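Local coordinates for uncharacterized protein (Bacillus cereus, PDB 4EUY), which is of unknown function but has a thioredoxin fold and a CxxC disulfide, and so probably takes part in thiol-disulfide exchange, at residues V21-K26 with I53-Q58; Y42-Y47 with R98-F103; C30-V35 with T71-L76. All blocks are in the same frame, centred on the assembly; numbering follows the deposited sequence.

Contact 1 (V21-K26 with I53-Q58); sequences VLLFIK and IEILLQ
Strands 21-26 and 53-57 run parallel, their axes 4.8 Å apart at closest approach and their directions 19° from each other, in regular register from Leu23 beside Ile53 to Lys26 beside Leu56. They are the two strands of the beta-alpha-beta unit of the thioredoxin fold, with helix 31-45 as the crossover. Five backbone hydrogen bonds zip them together: Leu22 O receives Ile53 N, Ile53 O receives Phe24 N, and the ladder climbs the same way to Leu57 N on Lys26 O at 2.7 Å.

One face of the pair is aliphatic. Leu23 and Ile53 lie side by side and point the same way, with Leu23 CD1 4.2 Å from Ile53 CB, while the other methyl, Leu23 CD2, slants across to Ile55 CD1 at 3.9 Å. Further along, Ile25 CG2, which stands anti to the backbone N (chi1 -52° for CG1), meets Leu57 CD1 at 3.8 Å.

The other face turns to helix 31-45, where Phe24 packs on Leu37. Lys26 places CG at the edge of the Phe24 ring, in its plane, and its extended chain brushes Leu56 CD1 on the way out. Lys26 NZ ends 3.8 Å from Glu54 OE1, a long salt bridge, and the other carboxylate oxygen, Glu54 OE2, pairs with Lys52.

Contact 2 (Y42-Y47 with R98-F103); sequences YVLENY and RTIQLF
Tyr47 sets its CG anti to its own carbonyl carbon (chi1 -52°), swinging the ring toward helix 93-101, and Ile100 turns CG2 anti to its backbone N, which brings this methyl to the ring. The result is a CH-pi contact: Ile100 CG2 lies 4.2 Å from the centroid of the Tyr47 ring, 25° off the normal. It is displaced toward the rim and sits over Tyr47 CG and CD1, 3.9 Å from each. On the opposite face of the same ring sits CB of Asn46, so the phenol is held between the residue before it in the chain and a methyl from the other helix.

The longer branch of Ile100, through CG1, reaches the last turn of helix 31-45. Its CD1 meets Leu44 CD2 at 4.1 Å, the leucine and isoleucine set almost square to each other, and also approaches Val43 CG1 at 4.3 Å. Ile100 thus divides its methyls between the tyrosine ring and this aliphatic pair.

Gln101 slants across the hydroxyl end of the phenol. Its CG is 3.5 Å from Tyr47 OH, and its amide plane stands 79° from the ring plane. Tyr47 OH and Gln101 NE2 are 3.3 Å apart, but the angle is too poor for a hydrogen bond; the hydroxyl instead bonds to Glu97, one turn back on helix 93-101.

Beneath these residues lies the sheet, with Leu44 and Ile100 both packing on Val50. The end of helix 31-45 and the residue Tyr47 that follows it meet helix 93-101 beside the central sheet, which suits the thioredoxin fold, in which the helix that begins at the CxxC and the C-terminal helix share one face of the sheet.

Contact 3 (C30-V35 with T71-L76); sequences CGVCDV and TGPTVL
Cys33 lays its sulfur against the ring of Pro73: SG is 3.8 Å from Pro73 CD and the same distance from Pro73 N, with Pro73 CB a little farther off. With its sulfur anti to the carbonyl carbon (chi1 -67°), Cys33 directs SG both to this ring and to Cys30, to which it is joined by a disulfide of 2.1 Å between Cys30 SG and Cys33 SG. Cys30 occupies the N-cap position of helix 31-45, and Cys33 lies in the first turn. This is the CxxC arrangement of thioredoxins, consistent with a redox centre here.

Thr71 and Gly72, just before the proline, pass by the disulfide. Thr71 O is 3.9 Å from Cys33 SG and 4.4 Å from Cys30 SG, so backbone rather than side chain does most of the facing at this end. These are loose approaches, and no hydrogen bond joins the two segments; Thr71 O is instead engaged by the hydroxyl of Thr27.

The peptide bond between Gly72 and Pro73 is cis, as in the cis-proline loop that faces the cysteines in thioredoxins. At phi 101° Gly72 has a backbone conformation in which any side chain would collide with Thr71 O. Val32 completes the contact from the helix, its CG2 reaching Pro73 CD at 4.1 Å and the valine running nearly perpendicular to the proline.

Beyond the proline the chain enters strand 74-79, whose Thr74 is bonded through its backbone to Ile25 of strand 20-27. Pro73 packs on Phe24 of that strand, while its backbone pairs with Arg89 just past strand 82-88; the loop brings the end of the sheet at strand 74-79 up to the first turn of helix 31-45.

Overall arrangement
From the N terminus, strand 20-27 leads to the CxxC and helix 31-45, and contact 1 closes the first loop when strand 50-57 returns beside it. Contact 3 starts within that loop, at the head of the helix, and closes beyond it at the cis-proline, so the two cross. Contact 2 leaves from the other end of the same helix and closes last, on helix 93-101, crossing both. Strand 20-27 serves contacts 1 and 3 alike, pairing with both strand 50-57 and strand 74-79: its Leu23 N meets Leu76 O at 2.7 Å, probably a hydrogen bond. Leu22 packs on Leu44, joining contact 1 to contact 2, whereas contacts 2 and 3 share helix 31-45 without touching.

Contact 1 (V21-K26 with I53-Q58)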
# COMPACT_ATOMS: atom_id res chain seq x y z
N VAL A 21 -6.23 4.59 3.09
CA VAL A 21 -4.83 4.86 2.73
C VAL A 21 -4.00 3.61 2.64
O VAL A 21 -4.18 2.70 3.40
CB VAL A 21 -4.16 5.63 3.85
CG1 VAL A 21 -2.67 5.84 3.57
CG2 VAL A 21 -4.91 6.93 4.04
N LEU A 22 -3.07 3.60 1.72
CA LEU A 22 -2.38 2.39 1.41
C LEU A 22 -0.88 2.68 1.52
O LEU A 22 -0.38 3.62 0.88
CB LEU A 22 -2.78 1.93 -0.00
CG LEU A 22 -1.98 0.73 -0.51
CD1 LEU A 22 -2.49 0.26 -1.85
CD2 LEU A 22 -0.51 1.10 -0.61
N LEU A 23 -0.16 1.90 2.32
CA LEU A 23 1.29 2.06 2.39
C LEU A 23 1.93 1.04 1.56
O LEU A 23 1.59 -0.16 1.65
CB LEU A 23 1.83 1.87 3.77
CG LEU A 23 1.91 3.20 4.49
CD1 LEU A 23 0.51 3.80 4.56
CD2 LEU A 23 2.49 2.91 5.86
N PHE A 24 2.83 1.50 0.71
CA PHE A 24 3.63 0.61 -0.09
C PHE A 24 5.05 0.78 0.43
O PHE A 24 5.66 1.90 0.35
CB PHE A 24 3.53 0.95 -1.57
CG PHE A 24 4.19 -0.07 -2.45
CD1 PHE A 24 3.44 -1.02 -3.11
CD2 PHE A 24 5.56 -0.11 -2.57
CE1 PHE A 24 4.06 -1.99 -3.89
CE2 PHE A 24 6.18 -1.07 -3.36
CZ PHE A 24 5.44 -2.02 -4.02
N ILE A 25 5.58 -0.31 0.97
CA ILE A 25 6.90 -0.24 1.59
C ILE A 25 7.88 -1.06 0.81
O ILE A 25 7.59 -2.22 0.45
CB ILE A 25 6.88 -0.77 3.03
CG1 ILE A 25 5.75 -0.03 3.81
CG2 ILE A 25 8.25 -0.59 3.66
CD1 ILE A 25 5.76 -0.29 5.29
N LYS A 26 9.03 -0.45 0.53
CA LYS A 26 10.01 -1.13 -0.29
C LYS A 26 11.39 -0.84 0.16
O LYS A 26 11.63 -0.00 1.03
CB LYS A 26 9.87 -0.78 -1.77
CG LYS A 26 9.53 0.68 -2.06
CD LYS A 26 9.74 1.00 -3.54
CE LYS A 26 9.25 2.41 -3.90
NZ LYS A 26 9.61 2.76 -5.31
N ILE A 53 0.84 6.20 0.14
CA ILE A 53 2.12 6.65 0.67
C ILE A 53 3.16 5.60 0.42
O ILE A 53 2.96 4.41 0.75
CB ILE A 53 2.05 6.89 2.17
CG1 ILE A 53 0.95 7.91 2.45
CG2 ILE A 53 3.40 7.44 2.64
CD1 ILE A 53 0.85 8.35 3.89
N GLU A 54 4.28 6.03 -0.13
CA GLU A 54 5.38 5.10 -0.36
C GLU A 54 6.44 5.33 0.66
O GLU A 54 6.85 6.46 0.89
CB GLU A 54 5.97 5.32 -1.72
CG GLU A 54 5.10 4.78 -2.83
CD GLU A 54 5.63 5.11 -4.19
OE1 GLU A 54 6.91 5.21 -4.35
OE2 GLU A 54 4.77 5.29 -5.10
N ILE A 55 6.92 4.24 1.22
CA ILE A 55 8.09 4.36 2.07
C ILE A 55 9.22 3.56 1.51
O ILE A 55 9.07 2.35 1.35
CB ILE A 55 7.82 3.80 3.45
CG1 ILE A 55 6.66 4.56 4.10
CG2 ILE A 55 9.09 3.92 4.28
CD1 ILE A 55 6.21 3.98 5.44
N LEU A 56 10.34 4.21 1.27
CA LEU A 56 11.57 3.52 0.79
C LEU A 56 12.53 3.34 1.94
O LEU A 56 13.06 4.32 2.46
CB LEU A 56 12.25 4.36 -0.27
CG LEU A 56 13.45 3.83 -1.02
CD1 LEU A 56 13.11 2.45 -1.55
CD2 LEU A 56 13.84 4.78 -2.15
N LEU A 57 12.73 2.10 2.36
CA LEU A 57 13.70 1.80 3.43
C LEU A 57 15.03 1.57 2.84
O LEU A 57 15.15 1.27 1.66
CB LEU A 57 13.31 0.56 4.21
CG LEU A 57 12.05 0.80 5.03
CD1 LEU A 57 11.51 -0.49 5.65
CD2 LEU A 57 12.43 1.79 6.10
N GLN A 58 16.05 1.70 3.67
CA GLN A 58 17.39 1.46 3.21
C GLN A 58 17.65 -0.04 3.24
O GLN A 58 16.91 -0.78 3.87
CB GLN A 58 18.39 2.24 4.05
CG GLN A 58 19.42 3.01 3.22
CD GLN A 58 20.12 4.12 3.99
OE1 GLN A 58 20.03 4.21 5.22
NE2 GLN A 58 20.81 4.98 3.26

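Contact 2 (Y42-Y47 with R98-F103)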
# COMPACT_ATOMS: atom_id res chain seq x y z
N TYR A 42 -1.70 0.40 -10.79
CA TYR A 42 -2.62 0.13 -11.88
C TYR A 42 -4.02 -0.00 -11.30
O TYR A 42 -4.94 0.74 -11.65
CB TYR A 42 -2.21 -1.14 -12.62
CG TYR A 42 -3.07 -1.44 -13.82
CD1 TYR A 42 -3.33 -0.45 -14.78
CD2 TYR A 42 -3.62 -2.71 -14.02
CE1 TYR A 42 -4.12 -0.70 -15.89
CE2 TYR A 42 -4.42 -2.97 -15.14
CZ TYR A 42 -4.66 -1.97 -16.07
OH TYR A 42 -5.44 -2.21 -17.18
N VAL A 43 -4.16 -0.94 -10.37
CA VAL A 43 -5.39 -1.07 -9.62
C VAL A 43 -5.89 0.28 -9.11
O VAL A 43 -7.06 0.64 -9.29
CB VAL A 43 -5.18 -1.99 -8.41
CG1 VAL A 43 -6.29 -1.75 -7.40
CG2 VAL A 43 -5.14 -3.45 -8.86
N LEU A 44 -4.99 1.04 -8.49
CA LEU A 44 -5.38 2.30 -7.88
C LEU A 44 -5.82 3.34 -8.88
O LEU A 44 -6.37 4.35 -8.49
CB LEU A 44 -4.23 2.86 -7.06
CG LEU A 44 -3.86 2.02 -5.85
CD1 LEU A 44 -2.60 2.59 -5.26
CD2 LEU A 44 -4.98 2.04 -4.84
N GLU A 45 -5.55 3.13 -10.16
CA GLU A 45 -6.12 4.00 -11.17
C GLU A 45 -7.63 4.13 -10.94
O GLU A 45 -8.18 5.22 -10.98
CB GLU A 45 -5.85 3.49 -12.59
CG GLU A 45 -4.39 3.56 -13.03
CD GLU A 45 -4.18 3.36 -14.54
OE1 GLU A 45 -4.68 2.35 -15.10
OE2 GLU A 45 -3.51 4.22 -15.17
N ASN A 46 -8.30 3.01 -10.66
CA ASN A 46 -9.76 2.97 -10.61
C ASN A 46 -10.38 3.47 -9.31
O ASN A 46 -11.60 3.49 -9.19
CB ASN A 46 -10.29 1.54 -10.83
CG ASN A 46 -9.56 0.79 -11.95
OD1 ASN A 46 -8.52 0.12 -11.72
ND2 ASN A 46 -10.15 0.84 -13.15
N TYR A 47 -9.56 3.84 -8.34
CA TYR A 47 -10.04 4.16 -7.00
C TYR A 47 -9.36 5.43 -6.51
O TYR A 47 -8.30 5.37 -5.86
CB TYR A 47 -9.80 2.97 -6.04
CG TYR A 47 -10.33 1.63 -6.56
CD1 TYR A 47 -11.68 1.33 -6.49
CD2 TYR A 47 -9.49 0.70 -7.15
CE1 TYR A 47 -12.19 0.14 -6.98
CE2 TYR A 47 -9.99 -0.50 -7.64
CZ TYR A 47 -11.35 -0.77 -7.56
OH TYR A 47 -11.87 -1.93 -8.04
N ARG A 98 -10.56 -6.20 -3.91
CA ARG A 98 -11.87 -6.52 -3.38
C ARG A 98 -11.95 -5.80 -2.07
O ARG A 98 -12.95 -5.17 -1.75
CB ARG A 98 -12.09 -8.02 -3.22
CG ARG A 98 -11.64 -8.82 -4.45
CD ARG A 98 -12.06 -10.28 -4.42
NE ARG A 98 -13.53 -10.35 -4.43
CZ ARG A 98 -14.25 -11.46 -4.58
NH1 ARG A 98 -15.59 -11.37 -4.58
NH2 ARG A 98 -13.64 -12.64 -4.73
N THR A 99 -10.85 -5.79 -1.33
CA THR A 99 -10.87 -5.10 -0.06
C THR A 99 -11.15 -3.65 -0.26
O THR A 99 -12.01 -3.09 0.41
CB THR A 99 -9.57 -5.25 0.68
OG1 THR A 99 -9.29 -6.65 0.72
CG2 THR A 99 -9.73 -4.68 2.12
N ILE A 100 -10.47 -3.03 -1.22
CA ILE A 100 -10.72 -1.61 -1.44
C ILE A 100 -12.20 -1.41 -1.76
O ILE A 100 -12.86 -0.51 -1.24
CB ILE A 100 -9.89 -1.04 -2.59
CG1 ILE A 100 -8.38 -1.03 -2.21
CG2 ILE A 100 -10.42 0.36 -2.90
CD1 ILE A 100 -7.44 -0.86 -3.39
N GLN A 101 -12.72 -2.31 -2.59
CA GLN A 101 -14.06 -2.22 -3.07
C GLN A 101 -15.05 -2.18 -1.93
O GLN A 101 -16.14 -1.63 -2.07
CB GLN A 101 -14.35 -3.37 -4.01
CG GLN A 101 -13.89 -3.06 -5.42
CD GLN A 101 -13.96 -4.25 -6.34
OE1 GLN A 101 -13.63 -5.36 -5.95
NE2 GLN A 101 -14.36 -4.03 -7.58
N LEU A 102 -14.68 -2.73 -0.78
CA LEU A 102 -15.63 -2.76 0.31
C LEU A 102 -15.88 -1.37 0.77
O LEU A 102 -16.76 -1.17 1.58
CB LEU A 102 -15.11 -3.53 1.51
CG LEU A 102 -15.32 -5.02 1.45
CD1 LEU A 102 -14.24 -5.66 0.60
CD2 LEU A 102 -15.28 -5.50 2.89
N PHE A 103 -15.19 -0.41 0.19
CA PHE A 103 -15.47 0.96 0.48
C PHE A 103 -16.10 1.84 -0.61
O PHE A 103 -16.33 3.02 -0.49
CB PHE A 103 -14.19 1.54 1.04
CG PHE A 103 -13.75 0.86 2.29
CD1 PHE A 103 -14.28 1.22 3.51
CD2 PHE A 103 -12.83 -0.14 2.24
CE1 PHE A 103 -13.87 0.60 4.66
CE2 PHE A 103 -12.42 -0.76 3.39
CZ PHE A 103 -12.94 -0.39 4.61

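Contact 3 (C30-V35 with T71-L76)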
# COMPACT_ATOMS: atom_id res chain seq x y z
N CYS A 30 15.62 -4.02 -4.97
CA CYS A 30 14.50 -4.98 -4.95
C CYS A 30 13.72 -4.91 -6.26
O CYS A 30 12.99 -3.94 -6.52
CB CYS A 30 13.61 -4.71 -3.75
SG CYS A 30 12.03 -5.58 -3.77
N GLY A 31 13.91 -5.93 -7.09
CA GLY A 31 13.42 -5.91 -8.48
C GLY A 31 11.91 -5.98 -8.54
O GLY A 31 11.27 -5.18 -9.23
N VAL A 32 11.38 -6.95 -7.82
CA VAL A 32 9.94 -7.09 -7.67
C VAL A 32 9.28 -5.84 -7.18
O VAL A 32 8.22 -5.51 -7.68
CB VAL A 32 9.55 -8.18 -6.67
CG1 VAL A 32 9.66 -9.55 -7.29
CG2 VAL A 32 10.42 -8.06 -5.43
N CYS A 33 9.85 -5.18 -6.19
CA CYS A 33 9.14 -4.06 -5.56
C CYS A 33 8.62 -3.16 -6.68
O CYS A 33 7.43 -2.82 -6.76
CB CYS A 33 10.05 -3.25 -4.64
SG CYS A 33 10.63 -4.13 -3.14
N ASP A 34 9.53 -2.84 -7.58
CA ASP A 34 9.23 -1.94 -8.66
C ASP A 34 8.12 -2.48 -9.48
O ASP A 34 7.09 -1.85 -9.62
CB ASP A 34 10.47 -1.69 -9.51
CG ASP A 34 11.63 -1.05 -8.71
OD1 ASP A 34 11.42 -0.63 -7.53
OD2 ASP A 34 12.75 -0.95 -9.26
N VAL A 35 8.26 -3.69 -9.98
CA VAL A 35 7.12 -4.28 -10.69
C VAL A 35 5.80 -4.19 -9.91
O VAL A 35 4.82 -3.68 -10.39
CB VAL A 35 7.35 -5.76 -11.03
CG1 VAL A 35 6.25 -6.23 -11.96
CG2 VAL A 35 8.71 -5.94 -11.69
N THR A 71 13.14 -7.27 2.42
CA THR A 71 13.15 -6.64 1.09
C THR A 71 11.80 -5.97 0.83
O THR A 71 11.72 -4.78 0.50
CB THR A 71 13.40 -7.67 -0.03
OG1 THR A 71 12.60 -8.84 0.19
CG2 THR A 71 14.89 -8.05 -0.08
N GLY A 72 10.74 -6.75 1.02
CA GLY A 72 9.39 -6.31 0.76
C GLY A 72 9.04 -6.91 -0.58
O GLY A 72 9.59 -7.92 -0.97
N PRO A 73 8.11 -6.28 -1.29
CA PRO A 73 7.36 -5.13 -0.83
C PRO A 73 6.31 -5.51 0.13
O PRO A 73 5.95 -6.68 0.26
CB PRO A 73 6.67 -4.66 -2.10
CG PRO A 73 6.47 -5.91 -2.85
CD PRO A 73 7.78 -6.62 -2.67
N THR A 74 5.76 -4.51 0.79
CA THR A 74 4.65 -4.75 1.67
C THR A 74 3.63 -3.70 1.41
O THR A 74 3.97 -2.53 1.27
CB THR A 74 5.05 -4.64 3.13
OG1 THR A 74 6.09 -5.58 3.41
CG2 THR A 74 3.84 -4.95 3.97
N VAL A 75 2.38 -4.12 1.35
CA VAL A 75 1.30 -3.19 1.23
C VAL A 75 0.46 -3.30 2.46
O VAL A 75 0.15 -4.41 2.90
CB VAL A 75 0.43 -3.48 0.03
CG1 VAL A 75 -0.81 -2.60 0.05
CG2 VAL A 75 1.25 -3.21 -1.20
N LEU A 76 0.10 -2.15 3.01
CA LEU A 76 -0.78 -2.10 4.13
C LEU A 76 -1.90 -1.22 3.75
O LEU A 76 -1.70 -0.20 3.06
CB LEU A 76 -0.09 -1.47 5.33
CG LEU A 76 1.12 -2.29 5.72
CD1 LEU A 76 1.66 -1.82 7.05
CD2 LEU A 76 0.70 -3.74 5.84